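Local atomic coordinates of aspartate--tRNA(Asp/Asn) ligase (Thermus thermophilus, PDB entry 1N9W), a protein that attaches L-aspartate to both tRNA(Asp) and tRNA(Asn) with similar efficiency, activating it first with ATP as Asp-AMP. Residues V16-F21 with G41-V46; V45-L50 with K80-L85; A121-K126 with I253-A258; Q128-R133 with N247-E252. One frame throughout, in Å; residues are numbered along the deposited sequence.

Interaction 1: residues V16-F21 with G41-V46; sequences VELLGF and GVVQVV
Leu-18 and Val-43 reach toward each other tip to tip, with Leu-18 CD1 4.0 Å from Val-43 CG1. The same leucine methyl lies 4.2 Å from Val-45 CG2, but here the two side chains slide past each other in opposite directions. A single methyl group therefore serves two valines that stand two residues apart, and so on one side of their strand. Val-43 can meet it because CG1 sits between its own backbone N and carbonyl carbon (chi1 66°). All three residues are buried. The main chains stay far apart, 9.5 Å between CA of Leu-18 and CA of Val-43, which excludes direct strand pairing. That spacing suits opposite walls of a curled sheet: both strands belong to the OB-fold domain, and each pairs with strand 31-38 instead of with the other. Leu-8 packs on both Leu-18 and Val-43, Val-77 touches Leu-18, and Val-61 and Ala-79 touch Val-45, adding to the apolar filling. Their neighbours in sequence face outward to a looser, partly exposed side. Glu-17 there forms a salt bridge through OE2 to Arg-60 NE, and Leu-19 packs on Phe-223 of the second subunit. On the other strand the partly exposed Gln-44, a tRNA-interaction site, lies between Val-43 and Val-45 in sequence, and its side chain touches Glu-76, another such site.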
loop_
_atom_site.group_PDB
_atom_site.type_symbol
_atom_site.label_atom_id
_atom_site.label_comp_id
_atom_site.label_asym_id
_atom_site.label_seq_id
_atom_site.Cartn_x
_atom_site.Cartn_y
_atom_site.Cartn_z
ATOM N N VAL B 16 -23.754 -11.194 -24.877
ATOM C CA VAL B 16 -22.602 -10.935 -24.020
ATOM C C VAL B 16 -22.217 -12.188 -23.238
ATOM O O VAL B 16 -22.948 -13.190 -23.223
ATOM C CB VAL B 16 -22.879 -9.783 -23.007
ATOM C CG1 VAL B 16 -23.351 -8.540 -23.740
ATOM C CG2 VAL B 16 -23.895 -10.218 -21.963
ATOM N N GLU B 17 -21.050 -12.140 -22.609
ATOM C CA GLU B 17 -20.580 -13.265 -21.807
ATOM C C GLU B 17 -20.401 -12.774 -20.381
ATOM O O GLU B 17 -19.796 -11.733 -20.155
ATOM C CB GLU B 17 -19.250 -13.792 -22.346
ATOM C CG GLU B 17 -18.848 -15.114 -21.718
ATOM C CD GLU B 17 -17.609 -15.727 -22.342
ATOM O OE1 GLU B 17 -16.484 -15.348 -21.928
ATOM O OE2 GLU B 17 -17.766 -16.578 -23.257
ATOM N N LEU B 18 -20.949 -13.506 -19.419
ATOM C CA LEU B 18 -20.834 -13.111 -18.013
ATOM C C LEU B 18 -20.036 -14.167 -17.248
ATOM O O LEU B 18 -20.026 -15.342 -17.623
ATOM C CB LEU B 18 -22.232 -12.989 -17.388
ATOM C CG LEU B 18 -23.258 -12.035 -18.043
ATOM C CD1 LEU B 18 -24.650 -12.407 -17.606
ATOM C CD2 LEU B 18 -22.936 -10.599 -17.673
ATOM N N LEU B 19 -19.342 -13.734 -16.199
ATOM C CA LEU B 19 -18.586 -14.639 -15.329
ATOM C C LEU B 19 -18.964 -14.184 -13.930
ATOM O O LEU B 19 -18.976 -12.986 -13.652
ATOM C CB LEU B 19 -17.070 -14.500 -15.529
ATOM C CG LEU B 19 -16.536 -14.889 -16.924
ATOM C CD1 LEU B 19 -15.035 -14.601 -17.009
ATOM C CD2 LEU B 19 -16.825 -16.368 -17.180
ATOM N N GLY B 20 -19.312 -15.127 -13.059
ATOM C CA GLY B 20 -19.690 -14.758 -11.701
ATOM C C GLY B 20 -20.134 -15.948 -10.876
ATOM O O GLY B 20 -19.784 -17.085 -11.190
ATOM N N PHE B 21 -20.891 -15.690 -9.815
ATOM C CA PHE B 21 -21.383 -16.756 -8.940
ATOM C C PHE B 21 -22.894 -16.740 -8.849
ATOM O O PHE B 21 -23.510 -15.675 -8.850
ATOM C CB PHE B 21 -20.830 -16.606 -7.520
ATOM C CG PHE B 21 -19.337 -16.604 -7.449
ATOM C CD1 PHE B 21 -18.616 -15.433 -7.677
ATOM C CD2 PHE B 21 -18.643 -17.778 -7.173
ATOM C CE1 PHE B 21 -17.234 -15.434 -7.622
ATOM C CE2 PHE B 21 -17.256 -17.785 -7.120
ATOM C CZ PHE B 21 -16.544 -16.615 -7.345
ATOM N N GLY B 41 -21.755 -6.332 -9.384
ATOM C CA GLY B 41 -23.181 -6.341 -9.091
ATOM C C GLY B 41 -23.910 -7.635 -9.403
ATOM O O GLY B 41 -23.286 -8.685 -9.585
ATOM N N VAL B 42 -25.240 -7.567 -9.449
ATOM C CA VAL B 42 -26.040 -8.750 -9.748
ATOM C C VAL B 42 -26.936 -8.542 -10.963
ATOM O O VAL B 42 -27.430 -7.442 -11.216
ATOM C CB VAL B 42 -26.950 -9.177 -8.550
ATOM C CG1 VAL B 42 -26.102 -9.437 -7.306
ATOM C CG2 VAL B 42 -27.998 -8.102 -8.267
ATOM N N VAL B 43 -27.131 -9.613 -11.715
ATOM C CA VAL B 43 -27.981 -9.564 -12.886
ATOM C C VAL B 43 -28.843 -10.825 -12.979
ATOM O O VAL B 43 -28.400 -11.932 -12.640
ATOM C CB VAL B 43 -27.152 -9.410 -14.189
ATOM C CG1 VAL B 43 -26.288 -10.658 -14.437
ATOM C CG2 VAL B 43 -28.084 -9.161 -15.360
ATOM N N GLN B 44 -30.086 -10.645 -13.421
ATOM C CA GLN B 44 -31.013 -11.750 -13.584
ATOM C C GLN B 44 -30.658 -12.449 -14.890
ATOM O O GLN B 44 -30.381 -11.805 -15.908
ATOM C CB GLN B 44 -32.474 -11.247 -13.645
ATOM C CG GLN B 44 -33.525 -12.379 -13.740
ATOM C CD GLN B 44 -34.977 -11.907 -13.611
ATOM O OE1 GLN B 44 -35.624 -11.517 -14.600
ATOM N NE2 GLN B 44 -35.498 -11.943 -12.383
ATOM N N VAL B 45 -30.631 -13.773 -14.851
ATOM C CA VAL B 45 -30.316 -14.557 -16.035
ATOM C C VAL B 45 -31.515 -15.460 -16.199
ATOM O O VAL B 45 -32.008 -16.029 -15.224
ATOM C CB VAL B 45 -29.023 -15.393 -15.839
ATOM C CG1 VAL B 45 -28.852 -16.385 -16.975
ATOM C CG2 VAL B 45 -27.818 -14.466 -15.793
ATOM N N VAL B 46 -32.015 -15.559 -17.425
ATOM C CA VAL B 46 -33.163 -16.400 -17.688
ATOM C C VAL B 46 -32.766 -17.576 -18.561
ATOM O O VAL B 46 -32.181 -17.411 -19.633
ATOM C CB VAL B 46 -34.315 -15.605 -18.386
ATOM C CG1 VAL B 46 -35.526 -16.511 -18.575
ATOM C CG2 VAL B 46 -34.705 -14.393 -17.550
#

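Interaction 2: residues V45-L50 with K80-L85; sequences VVTGGL and KEVEVL
At the rim of the OB fold, where strand 41-47 runs out into a glycine-containing turn, Leu-50 and Thr-47 converge on Val-82 of strand 81-84. Leu-50 supplies the closer approach: its CD1 lies 3.8 Å from Val-82 CB and 3.9 Å from Val-82 CG2, so one leucine methyl rests against the branch point and one arm of the valine. The two side chains cross at a slant. Thr-47 meets the same arm more loosely, with OG1 4.2 Å from Val-82 CG2, a van der Waals approach of a hydroxyl to a methyl. OG1 is placed there by a first torsion of -173°, opposite the backbone N. Val-82 CG2 thus has both partners, and the valine contributes 59 of the 113 Å² buried between the segments. The site is superficial: Leu-50 is exposed and also touches a crystal neighbour, so its exact position may owe something to the lattice. The closest CA pair of the two segments, Thr-47 and Lys-80, is 7.6 Å apart, so the contact rests on side chains. Opposite Arg-62 on strand 58-67 stand two residues, Lys-80 and Glu-81, which makes a classic beta bulge at the corner between strands 75-79 and 81-84. Beyond that corner strand 81-84 runs antiparallel to strand 58-67, whereas strand 41-47 is flanked by strand 31-38 and, in parallel, by strand 75-79.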
loop_
_atom_site.group_PDB
_atom_site.type_symbol
_atom_site.label_atom_id
_atom_site.label_comp_id
_atom_site.label_asym_id
_atom_site.label_seq_id
_atom_site.Cartn_x
_atom_site.Cartn_y
_atom_site.Cartn_z
ATOM N N VAL B 45 -30.631 -13.773 -14.851
ATOM C CA VAL B 45 -30.316 -14.557 -16.035
ATOM C C VAL B 45 -31.515 -15.460 -16.199
ATOM O O VAL B 45 -32.008 -16.029 -15.224
ATOM C CB VAL B 45 -29.023 -15.393 -15.839
ATOM C CG1 VAL B 45 -28.852 -16.385 -16.975
ATOM C CG2 VAL B 45 -27.818 -14.466 -15.793
ATOM N N VAL B 46 -32.015 -15.559 -17.425
ATOM C CA VAL B 46 -33.163 -16.400 -17.688
ATOM C C VAL B 46 -32.766 -17.576 -18.561
ATOM O O VAL B 46 -32.181 -17.411 -19.633
ATOM C CB VAL B 46 -34.315 -15.605 -18.386
ATOM C CG1 VAL B 46 -35.526 -16.511 -18.575
ATOM C CG2 VAL B 46 -34.705 -14.393 -17.550
ATOM N N THR B 47 -33.073 -18.771 -18.083
ATOM C CA THR B 47 -32.774 -19.977 -18.817
ATOM C C THR B 47 -33.952 -20.937 -18.595
ATOM O O THR B 47 -35.048 -20.487 -18.245
ATOM C CB THR B 47 -31.413 -20.576 -18.323
ATOM O OG1 THR B 47 -31.037 -21.681 -19.160
ATOM C CG2 THR B 47 -31.502 -21.035 -16.876
ATOM N N GLY B 48 -33.743 -22.238 -18.814
ATOM C CA GLY B 48 -34.816 -23.207 -18.636
ATOM C C GLY B 48 -34.368 -24.619 -18.984
ATOM O O GLY B 48 -33.410 -24.799 -19.734
ATOM N N GLY B 49 -35.044 -25.617 -18.419
ATOM C CA GLY B 49 -34.727 -27.012 -18.689
ATOM C C GLY B 49 -33.342 -27.512 -18.301
ATOM O O GLY B 49 -32.926 -28.584 -18.738
ATOM N N LEU B 50 -32.625 -26.764 -17.473
ATOM C CA LEU B 50 -31.292 -27.190 -17.078
ATOM C C LEU B 50 -31.298 -27.868 -15.722
ATOM O O LEU B 50 -32.249 -27.744 -14.959
ATOM C CB LEU B 50 -30.350 -25.988 -17.008
ATOM C CG LEU B 50 -30.170 -25.105 -18.241
ATOM C CD1 LEU B 50 -29.184 -23.997 -17.912
ATOM C CD2 LEU B 50 -29.669 -25.935 -19.421
ATOM N N LYS B 80 -28.162 -18.328 -23.585
ATOM C CA LYS B 80 -28.125 -19.191 -24.750
ATOM C C LYS B 80 -27.296 -20.390 -24.280
ATOM O O LYS B 80 -27.407 -21.508 -24.801
ATOM C CB LYS B 80 -27.403 -18.496 -25.914
ATOM C CG LYS B 80 -27.781 -17.031 -26.106
ATOM C CD LYS B 80 -29.101 -16.848 -26.836
ATOM C CE LYS B 80 -28.956 -17.149 -28.319
ATOM N NZ LYS B 80 -30.238 -16.918 -29.038
ATOM N N GLU B 81 -26.466 -20.149 -23.272
ATOM C CA GLU B 81 -25.603 -21.195 -22.738
ATOM C C GLU B 81 -25.217 -20.908 -21.289
ATOM O O GLU B 81 -24.955 -19.767 -20.923
ATOM C CB GLU B 81 -24.351 -21.304 -23.622
ATOM C CG GLU B 81 -23.194 -22.111 -23.046
ATOM C CD GLU B 81 -22.044 -22.280 -24.050
ATOM O OE1 GLU B 81 -21.829 -21.370 -24.882
ATOM O OE2 GLU B 81 -21.348 -23.311 -23.983
ATOM N N VAL B 82 -25.211 -21.949 -20.468
ATOM C CA VAL B 82 -24.827 -21.802 -19.078
ATOM C C VAL B 82 -23.806 -22.901 -18.780
ATOM O O VAL B 82 -24.090 -24.087 -18.954
ATOM C CB VAL B 82 -26.063 -21.909 -18.132
ATOM C CG1 VAL B 82 -25.634 -21.810 -16.683
ATOM C CG2 VAL B 82 -27.046 -20.785 -18.445
ATOM N N GLU B 83 -22.603 -22.491 -18.380
ATOM C CA GLU B 83 -21.521 -23.424 -18.053
ATOM C C GLU B 83 -21.165 -23.253 -16.575
ATOM O O GLU B 83 -20.935 -22.137 -16.111
ATOM C CB GLU B 83 -20.272 -23.144 -18.916
ATOM C CG GLU B 83 -19.074 -24.052 -18.569
ATOM C CD GLU B 83 -17.790 -23.761 -19.363
ATOM O OE1 GLU B 83 -16.803 -24.510 -19.186
ATOM O OE2 GLU B 83 -17.750 -22.801 -20.155
ATOM N N VAL B 84 -21.137 -24.362 -15.843
ATOM C CA VAL B 84 -20.789 -24.326 -14.432
ATOM C C VAL B 84 -19.283 -24.526 -14.365
ATOM O O VAL B 84 -18.786 -25.595 -14.694
ATOM C CB VAL B 84 -21.500 -25.457 -13.653
ATOM C CG1 VAL B 84 -21.327 -25.265 -12.149
ATOM C CG2 VAL B 84 -22.974 -25.473 -14.016
ATOM N N LEU B 85 -18.562 -23.481 -13.969
ATOM C CA LEU B 85 -17.104 -23.537 -13.883
ATOM C C LEU B 85 -16.638 -24.257 -12.621
ATOM O O LEU B 85 -15.592 -24.902 -12.611
ATOM C CB LEU B 85 -16.538 -22.112 -13.897
ATOM C CG LEU B 85 -16.957 -21.286 -15.116
ATOM C CD1 LEU B 85 -16.536 -19.831 -14.946
ATOM C CD2 LEU B 85 -16.318 -21.905 -16.371
#

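Interaction 3: residues A121-K126 with I253-A258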
loop_
_atom_site.group_PDB
_atom_site.type_symbol
_atom_site.label_atom_id
_atom_site.label_comp_id
_atom_site.label_asym_id
_atom_site.label_seq_id
_atom_site.Cartn_x
_atom_site.Cartn_y
_atom_site.Cartn_z
ATOM N N ALA B 121 -21.716 -6.967 2.398
ATOM C CA ALA B 121 -20.639 -7.406 3.273
ATOM C C ALA B 121 -19.259 -7.028 2.728
ATOM O O ALA B 121 -18.355 -6.690 3.496
ATOM C CB ALA B 121 -20.724 -8.918 3.484
ATOM N N ARG B 122 -19.110 -7.070 1.407
ATOM C CA ARG B 122 -17.832 -6.762 0.744
ATOM C C ARG B 122 -17.634 -5.258 0.487
ATOM O O ARG B 122 -16.503 -4.780 0.405
ATOM C CB ARG B 122 -17.780 -7.484 -0.617
ATOM C CG ARG B 122 -18.201 -6.578 -1.787
ATOM C CD ARG B 122 -19.224 -7.169 -2.769
ATOM N NE ARG B 122 -18.685 -8.186 -3.647
ATOM C CZ ARG B 122 -19.139 -8.442 -4.877
ATOM N NH1 ARG B 122 -20.145 -7.752 -5.399
ATOM N NH2 ARG B 122 -18.580 -9.410 -5.593
ATOM N N ALA B 123 -18.743 -4.532 0.352
ATOM C CA ALA B 123 -18.694 -3.110 0.042
ATOM C C ALA B 123 -17.781 -2.226 0.909
ATOM O O ALA B 123 -17.048 -1.387 0.387
ATOM C CB ALA B 123 -20.120 -2.537 0.009
ATOM N N PRO B 124 -17.806 -2.398 2.240
ATOM C CA PRO B 124 -16.941 -1.563 3.090
ATOM C C PRO B 124 -15.446 -1.738 2.778
ATOM O O PRO B 124 -14.658 -0.793 2.899
ATOM C CB PRO B 124 -17.282 -2.037 4.509
ATOM C CG PRO B 124 -18.703 -2.512 4.384
ATOM C CD PRO B 124 -18.681 -3.257 3.058
ATOM N N LEU B 125 -15.058 -2.945 2.380
ATOM C CA LEU B 125 -13.660 -3.210 2.058
ATOM C C LEU B 125 -13.284 -2.548 0.726
ATOM O O LEU B 125 -12.154 -2.089 0.545
ATOM C CB LEU B 125 -13.405 -4.731 1.997
ATOM C CG LEU B 125 -13.643 -5.538 3.286
ATOM C CD1 LEU B 125 -13.344 -7.017 3.059
ATOM C CD2 LEU B 125 -12.747 -4.994 4.400
ATOM N N LYS B 126 -14.246 -2.494 -0.189
ATOM C CA LYS B 126 -14.045 -1.884 -1.497
ATOM C C LYS B 126 -13.874 -0.374 -1.291
ATOM O O LYS B 126 -13.029 0.267 -1.920
ATOM C CB LYS B 126 -15.257 -2.173 -2.390
ATOM C CG LYS B 126 -15.186 -1.617 -3.805
ATOM C CD LYS B 126 -14.037 -2.215 -4.590
ATOM C CE LYS B 126 -14.079 -1.792 -6.056
ATOM N NZ LYS B 126 -12.795 -2.137 -6.764
ATOM N N ILE B 253 -20.982 2.890 -1.916
ATOM C CA ILE B 253 -21.470 3.893 -0.982
ATOM C C ILE B 253 -22.995 3.966 -1.013
ATOM O O ILE B 253 -23.645 3.934 0.036
ATOM C CB ILE B 253 -20.852 5.255 -1.305
ATOM C CG1 ILE B 253 -19.360 5.209 -0.951
ATOM C CG2 ILE B 253 -21.581 6.360 -0.548
ATOM C CD1 ILE B 253 -18.548 6.350 -1.516
ATOM N N ARG B 254 -23.562 4.046 -2.212
ATOM C CA ARG B 254 -25.010 4.109 -2.358
ATOM C C ARG B 254 -25.693 2.828 -1.885
ATOM O O ARG B 254 -26.747 2.876 -1.251
ATOM C CB ARG B 254 -25.382 4.391 -3.813
ATOM C CG ARG B 254 -25.142 5.829 -4.236
ATOM C CD ARG B 254 -25.705 6.080 -5.623
ATOM N NE ARG B 254 -24.893 5.458 -6.675
ATOM C CZ ARG B 254 -23.714 5.924 -7.073
ATOM N NH1 ARG B 254 -23.208 7.015 -6.506
ATOM N NH2 ARG B 254 -23.047 5.312 -8.041
ATOM N N LEU B 255 -25.093 1.683 -2.188
ATOM C CA LEU B 255 -25.667 0.402 -1.785
ATOM C C LEU B 255 -25.833 0.324 -0.265
ATOM O O LEU B 255 -26.860 -0.136 0.233
ATOM C CB LEU B 255 -24.767 -0.733 -2.273
ATOM C CG LEU B 255 -25.050 -2.131 -1.720
ATOM C CD1 LEU B 255 -26.323 -2.692 -2.345
ATOM C CD2 LEU B 255 -23.859 -3.026 -2.009
ATOM N N LEU B 256 -24.821 0.772 0.471
ATOM C CA LEU B 256 -24.888 0.741 1.930
ATOM C C LEU B 256 -25.761 1.891 2.429
ATOM O O LEU B 256 -26.027 2.013 3.622
ATOM C CB LEU B 256 -23.476 0.836 2.524
ATOM C CG LEU B 256 -22.496 -0.275 2.126
ATOM C CD1 LEU B 256 -21.087 0.081 2.554
ATOM C CD2 LEU B 256 -22.931 -1.586 2.747
ATOM N N GLY B 257 -26.204 2.730 1.498
ATOM C CA GLY B 257 -27.046 3.858 1.854
ATOM C C GLY B 257 -26.440 4.794 2.887
ATOM O O GLY B 257 -27.160 5.529 3.551
ATOM N N ALA B 258 -25.120 4.774 3.025
ATOM C CA ALA B 258 -24.458 5.637 3.996
ATOM C C ALA B 258 -24.661 7.111 3.650
ATOM O O ALA B 258 -24.574 7.490 2.481
ATOM C CB ALA B 258 -22.964 5.316 4.038
#
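Apolar packing joins Leu-256 to Ala-123 and Pro-124, with Leu-255 at the margin. Leu-256 comes down on the alanine methyl with its whole fork: Ala-123 CB is 3.8 Å from Leu-256 CD1 and 4.0 Å from Leu-256 CD2. CD1 also reaches the proline ring, crossing it at a slant with 4.0 Å to Pro-124 CG. Leu-255 CD2 adds a longer contact of 4.3 Å to Ala-123 CB. An alanine in place of Leu-256 would lack the forked end, which would probably open a gap beside the Ala-123 methyl and the Pro-124 ring. Helix 119-141, which carries both, matches the long dimer-interface helix of class II synthetase motif 1; Arg-122 NH2 accordingly bonds to Val-189 O of the second subunit. Backbone bonding shapes both partners. The helix is kinked at Pro-124, whose N has no hydrogen to give, and Leu-125 N makes only a weak 3.1 Å bond to Arg-122 O. Helix 250-255 ends in a Schellman motif: Gly-257, at positive phi (56°), gives its N to Arg-254 O at 2.8 Å, and a weak bond joins Ala-258 N to Ile-253 O. Leu-402 of helix 394-402 touches both Pro-124 and Leu-256.

Interaction 4: residues Q128-R133 with N247-E252; sequences QAALVR and NTAGDE
Ala-130 and Arg-133, three residues apart on one face of helix 119-141, meet Thr-248 and Ala-249, where helix 227-248 gives way to helix 250-255. Ala-130 comes first and points at the junction. Its CB lies 3.5 Å from Thr-248 OG1 and 4.2 Å from Ala-249 CB, and the CA atoms of Ala-130 and Thr-248 are only 6.7 Å apart, a close approach consistent with the alanines at Ala-130 and Ala-249. Ala-249 has left helical geometry (psi 34°) and stands at the N-cap position of the next helix. Leu-131, whose CB points away from 247-252, packs on Leu-242 and Ala-245 of helix 227-248, and Val-132 on Phe-148 of the second subunit. Arg-133 then extends with CG opposite its backbone N and bends at chi3 (-55°), which brings one face of the guanidinium over its own helix, Ala-130 CA lying 4.0 Å from the guanidinium plane and offset toward the rim. NH1 lies 3.0 Å from Thr-248 OG1, which approaches at the edge of the group, in its plane. Glu-244 makes a long, weak ion pair with NH1. The arginine's firmer partner is Asp-140 of the second subunit, salt-bridged through NE, and that bond anchors the guanidinium while its NH1 edge lies beside a hydroxyl already hydrogen-bonded to Glu-244 O in the preceding turn. The contact therefore links the helix junction to a charge pair of the dimer interface.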
loop_
_atom_site.group_PDB
_atom_site.type_symbol
_atom_site.label_atom_id
_atom_site.label_comp_id
_atom_site.label_asym_id
_atom_site.label_seq_id
_atom_site.Cartn_x
_atom_site.Cartn_y
_atom_site.Cartn_z
ATOM N N GLN B 128 -12.857 1.025 1.505
ATOM C CA GLN B 128 -11.588 1.227 2.213
ATOM C C GLN B 128 -10.406 1.257 1.236
ATOM O O GLN B 128 -9.485 2.052 1.400
ATOM C CB GLN B 128 -11.355 0.118 3.225
ATOM C CG GLN B 128 -10.112 0.335 4.074
ATOM C CD GLN B 128 -9.904 -0.778 5.067
ATOM O OE1 GLN B 128 -9.220 -1.761 4.784
ATOM N NE2 GLN B 128 -10.516 -0.644 6.238
ATOM N N ALA B 129 -10.437 0.376 0.236
ATOM C CA ALA B 129 -9.368 0.322 -0.740
ATOM C C ALA B 129 -9.335 1.639 -1.488
ATOM O O ALA B 129 -8.266 2.143 -1.846
ATOM C CB ALA B 129 -9.575 -0.839 -1.715
ATOM N N ALA B 130 -10.506 2.215 -1.729
ATOM C CA ALA B 130 -10.545 3.489 -2.434
ATOM C C ALA B 130 -9.950 4.580 -1.537
ATOM O O ALA B 130 -9.098 5.343 -1.987
ATOM C CB ALA B 130 -11.985 3.825 -2.836
ATOM N N LEU B 131 -10.358 4.634 -0.267
ATOM C CA LEU B 131 -9.819 5.649 0.663
ATOM C C LEU B 131 -8.292 5.606 0.750
ATOM O O LEU B 131 -7.632 6.644 0.774
ATOM C CB LEU B 131 -10.394 5.444 2.069
ATOM C CG LEU B 131 -11.909 5.624 2.230
ATOM C CD1 LEU B 131 -12.354 5.044 3.556
ATOM C CD2 LEU B 131 -12.276 7.104 2.122
ATOM N N VAL B 132 -7.734 4.404 0.812
ATOM C CA VAL B 132 -6.289 4.257 0.902
ATOM C C VAL B 132 -5.612 4.703 -0.398
ATOM O O VAL B 132 -4.519 5.285 -0.373
ATOM C CB VAL B 132 -5.925 2.791 1.234
ATOM C CG1 VAL B 132 -4.422 2.591 1.195
ATOM C CG2 VAL B 132 -6.471 2.431 2.611
ATOM N N ARG B 133 -6.256 4.434 -1.534
ATOM C CA ARG B 133 -5.706 4.837 -2.825
ATOM C C ARG B 133 -5.629 6.371 -2.848
ATOM O O ARG B 133 -4.624 6.947 -3.277
ATOM C CB ARG B 133 -6.599 4.329 -3.976
ATOM C CG ARG B 133 -6.110 4.668 -5.395
ATOM C CD ARG B 133 -7.178 4.287 -6.435
ATOM N NE ARG B 133 -7.537 2.882 -6.297
ATOM C CZ ARG B 133 -8.778 2.407 -6.279
ATOM N NH1 ARG B 133 -9.818 3.224 -6.402
ATOM N NH2 ARG B 133 -8.977 1.106 -6.100
ATOM N N ASN B 247 -15.759 8.706 -6.299
ATOM C CA ASN B 247 -15.594 8.482 -7.730
ATOM C C ASN B 247 -15.354 7.035 -8.152
ATOM O O ASN B 247 -15.825 6.618 -9.206
ATOM C CB ASN B 247 -14.467 9.355 -8.284
ATOM C CG ASN B 247 -14.771 10.843 -8.169
ATOM O OD1 ASN B 247 -15.932 11.253 -8.132
ATOM N ND2 ASN B 247 -13.723 11.658 -8.127
ATOM N N THR B 248 -14.629 6.268 -7.345
ATOM C CA THR B 248 -14.349 4.890 -7.717
ATOM C C THR B 248 -15.156 3.829 -6.966
ATOM O O THR B 248 -15.151 2.663 -7.356
ATOM C CB THR B 248 -12.830 4.582 -7.608
ATOM O OG1 THR B 248 -12.401 4.711 -6.247
ATOM C CG2 THR B 248 -12.032 5.563 -8.483
ATOM N N ALA B 249 -15.856 4.220 -5.906
ATOM C CA ALA B 249 -16.669 3.266 -5.144
ATOM C C ALA B 249 -18.070 3.815 -4.875
ATOM O O ALA B 249 -18.672 3.552 -3.826
ATOM C CB ALA B 249 -15.979 2.913 -3.824
ATOM N N GLY B 250 -18.581 4.581 -5.837
ATOM C CA GLY B 250 -19.899 5.171 -5.710
ATOM C C GLY B 250 -20.992 4.161 -5.433
ATOM O O GLY B 250 -21.774 4.330 -4.498
ATOM N N ASP B 251 -21.053 3.107 -6.237
ATOM C CA ASP B 251 -22.080 2.084 -6.065
ATOM C C ASP B 251 -22.074 1.471 -4.677
ATOM O O ASP B 251 -23.132 1.214 -4.100
ATOM C CB ASP B 251 -21.918 0.981 -7.109
ATOM C CG ASP B 251 -22.131 1.487 -8.512
ATOM O OD1 ASP B 251 -22.903 2.461 -8.677
ATOM O OD2 ASP B 251 -21.547 0.914 -9.461
ATOM N N GLU B 252 -20.883 1.221 -4.147
ATOM C CA GLU B 252 -20.756 0.649 -2.820
ATOM C C GLU B 252 -21.333 1.620 -1.785
ATOM O O GLU B 252 -22.089 1.233 -0.886
ATOM C CB GLU B 252 -19.279 0.367 -2.500
ATOM C CG GLU B 252 -18.682 -0.914 -3.102
ATOM C CD GLU B 252 -18.436 -0.849 -4.616
ATOM O OE1 GLU B 252 -18.222 0.252 -5.157
ATOM O OE2 GLU B 252 -18.430 -1.916 -5.249
#

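In the fold
Interactions 1 and 2 lie in the OB-fold domain, their centres 10 Å apart, sharing Val-45, Val-46 and strand 41-47 and touching where Leu-19 CD2 is 4.1 Å from Leu-85 CD1. Interactions 3 and 4 lie in the synthetase domain with centres 9 Å apart, both using helices 119-141 and 250-255, interaction 4 also the end of helix 227-248; between them Lys-126 CG packs 3.4 Å from Glu-252 CD. Interactions 1 and 3 come within about 5 Å at their nearest atoms without touching. The functional residues nearby differ: the side chain of Val-43 is about 6 Å from that of the tRNA-contacting Glu-76, that of Pro-124 about 9 Å from that of Glu-395, a predicted ATP-binding residue.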